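Local coordinates for protein sensor histidine kinase PdtaS (Mycobacterium tuberculosis, PDB 2YKF) that probably autophosphorylates on a histidine on binding c-di-GMP, signalling nutrient deprivation through the PdtaR/PdtaS two-component system, at residues V115-F120 and M158-T163. Numbering follows the deposited sequence.
Sequences VSPVRF and MLAEGT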
loop_
_atom_site.group_PDB
_atom_site.type_symbol
_atom_site.label_atom_id
_atom_site.label_comp_id
_atom_site.label_asym_id
_atom_site.label_seq_id
_atom_site.Cartn_x
_atom_site.Cartn_y
_atom_site.Cartn_z
ATOM N N VAL A 115 -15.006 -19.876 -0.740
ATOM C CA VAL A 115 -15.066 -19.959 -2.140
ATOM C C VAL A 115 -16.201 -19.050 -2.538
ATOM O O VAL A 115 -17.273 -19.048 -1.906
ATOM C CB VAL A 115 -15.311 -21.435 -2.564
ATOM C CG1 VAL A 115 -15.494 -21.584 -4.044
ATOM C CG2 VAL A 115 -14.177 -22.325 -2.056
ATOM N N SER A 116 -15.954 -18.224 -3.536
ATOM C CA SER A 116 -17.007 -17.356 -4.085
ATOM C C SER A 116 -16.900 -17.122 -5.580
ATOM O O SER A 116 -15.798 -17.043 -6.153
ATOM C CB SER A 116 -17.094 -16.049 -3.321
ATOM O OG SER A 116 -15.860 -15.409 -3.330
ATOM N N PRO A 117 -18.048 -16.954 -6.227
ATOM C CA PRO A 117 -18.036 -16.789 -7.644
ATOM C C PRO A 117 -17.828 -15.343 -8.118
ATOM O O PRO A 117 -18.188 -14.389 -7.435
ATOM C CB PRO A 117 -19.462 -17.188 -8.023
ATOM C CG PRO A 117 -20.256 -16.664 -6.841
ATOM C CD PRO A 117 -19.427 -17.041 -5.681
ATOM N N VAL A 118 -17.309 -15.223 -9.318
ATOM C CA VAL A 118 -17.243 -13.974 -10.005
ATOM C C VAL A 118 -18.204 -14.149 -11.178
ATOM O O VAL A 118 -17.970 -15.028 -12.010
ATOM C CB VAL A 118 -15.832 -13.743 -10.553
ATOM C CG1 VAL A 118 -15.757 -12.437 -11.368
ATOM C CG2 VAL A 118 -14.789 -13.701 -9.395
ATOM N N ARG A 119 -19.264 -13.337 -11.226
ATOM C CA ARG A 119 -20.234 -13.352 -12.351
ATOM C C ARG A 119 -19.997 -12.257 -13.347
ATOM O O ARG A 119 -19.519 -11.100 -12.983
ATOM C CB ARG A 119 -21.665 -13.262 -11.864
ATOM C CG ARG A 119 -22.280 -14.604 -11.751
ATOM C CD ARG A 119 -23.791 -14.601 -11.336
ATOM N NE ARG A 119 -24.091 -15.930 -10.762
ATOM C CZ ARG A 119 -23.853 -16.310 -9.496
ATOM N NH1 ARG A 119 -23.323 -15.464 -8.608
ATOM N NH2 ARG A 119 -24.142 -17.549 -9.095
ATOM N N PHE A 120 -20.244 -12.625 -14.612
ATOM C CA PHE A 120 -20.302 -11.702 -15.696
ATOM C C PHE A 120 -21.371 -12.149 -16.718
ATOM O O PHE A 120 -21.398 -13.304 -17.165
ATOM C CB PHE A 120 -18.969 -11.607 -16.419
ATOM C CG PHE A 120 -18.994 -10.635 -17.559
ATOM C CD1 PHE A 120 -18.882 -9.259 -17.313
ATOM C CD2 PHE A 120 -19.234 -11.067 -18.854
ATOM C CE1 PHE A 120 -18.936 -8.341 -18.370
ATOM C CE2 PHE A 120 -19.295 -10.152 -19.914
ATOM C CZ PHE A 120 -19.149 -8.786 -19.651
ATOM N N MET A 158 -20.856 -7.983 -4.528
ATOM C CA MET A 158 -20.841 -7.346 -5.824
ATOM C C MET A 158 -20.124 -8.161 -6.886
ATOM O O MET A 158 -20.572 -8.189 -8.074
ATOM C CB MET A 158 -20.181 -5.951 -5.645
ATOM C CG MET A 158 -21.147 -5.035 -4.935
ATOM S SD MET A 158 -20.534 -3.383 -4.624
ATOM C CE MET A 158 -20.727 -2.723 -6.250
ATOM N N LEU A 159 -18.975 -8.785 -6.519
ATOM C CA LEU A 159 -18.307 -9.686 -7.470
ATOM C C LEU A 159 -19.267 -10.832 -7.894
ATOM O O LEU A 159 -19.339 -11.175 -9.086
ATOM C CB LEU A 159 -17.054 -10.307 -6.833
ATOM C CG LEU A 159 -15.887 -9.300 -6.857
ATOM C CD1 LEU A 159 -14.845 -9.696 -5.791
ATOM C CD2 LEU A 159 -15.302 -9.415 -8.229
ATOM N N ALA A 160 -19.958 -11.403 -6.910
ATOM C CA ALA A 160 -20.895 -12.536 -7.137
ATOM C C ALA A 160 -22.103 -12.089 -7.956
ATOM O O ALA A 160 -22.652 -12.886 -8.713
ATOM C CB ALA A 160 -21.309 -13.180 -5.805
ATOM N N GLU A 161 -22.468 -10.801 -7.873
ATOM C CA GLU A 161 -23.611 -10.256 -8.598
ATOM C C GLU A 161 -23.209 -9.637 -9.879
ATOM O O GLU A 161 -24.062 -9.144 -10.607
ATOM C CB GLU A 161 -24.396 -9.225 -7.737
ATOM C CG GLU A 161 -25.041 -9.930 -6.543
ATOM C CD GLU A 161 -25.932 -9.056 -5.610
ATOM O OE1 GLU A 161 -25.885 -7.799 -5.652
ATOM O OE2 GLU A 161 -26.671 -9.669 -4.791
ATOM N N GLY A 162 -21.907 -9.592 -10.155
ATOM C CA GLY A 162 -21.441 -9.046 -11.414
ATOM C C GLY A 162 -21.476 -7.519 -11.469
ATOM O O GLY A 162 -21.422 -6.954 -12.549
ATOM N N THR A 163 -21.538 -6.855 -10.329
ATOM C CA THR A 163 -21.581 -5.377 -10.304
ATOM C C THR A 163 -20.266 -4.662 -9.883
ATOM O O THR A 163 -20.190 -3.405 -9.872
ATOM C CB THR A 163 -22.678 -4.895 -9.373
ATOM O OG1 THR A 163 -22.500 -5.515 -8.101
ATOM C CG2 THR A 163 -24.116 -5.279 -9.938
#
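Arg119 joins its strand to the last turn of helix 143-161 through two hydrogen bonds, one from its backbone and one from its side chain. Arg119 N donates to Leu159 O at 3.0 Å in a nearly straight bond (167° at the hydrogen). Arg119 NH1 reaches Ala160 O at 2.7 Å, and that oxygen sits at the guanidinium edge, almost exactly in the plane of the group. The chain runs extended from CG to NE and lies alongside the Ala160 carbonyl, with Arg119 CB and CD each 3.3 Å from Ala160 O; the final turn about CD-NE (chi4 83°) swings NH1 back onto it. Two carbonyls that face the end of a helix, where the regular bonding pattern runs out, thus receive donors from the strand; Leu159 O also accepts a weak bond from Gly162 N. Strand 114-120 is an outermost strand of the antiparallel sheet of the GAF domain. It pairs with 123-131 on one side, through Ser116 and Val118, while Arg119 N turns to the helix end. That helix finishes in a Schellman motif, with Gly162 at positive phi and Thr163 N bonded to Met158 O. Two CA-H...O contacts add to these bonds: Ala160 CA lies 3.3 Å from Pro117 O, and Gly162 CA 3.2 Å from Arg119 O. Apolar contact flanks the polar pairs. Pro117 CG rests on Ala160 CB at 3.8 Å, and Val118 CG1 approaches Leu159 CD2 more loosely; Val118 also touches His23, and Leu159 touches Leu34, both on helix 18-38.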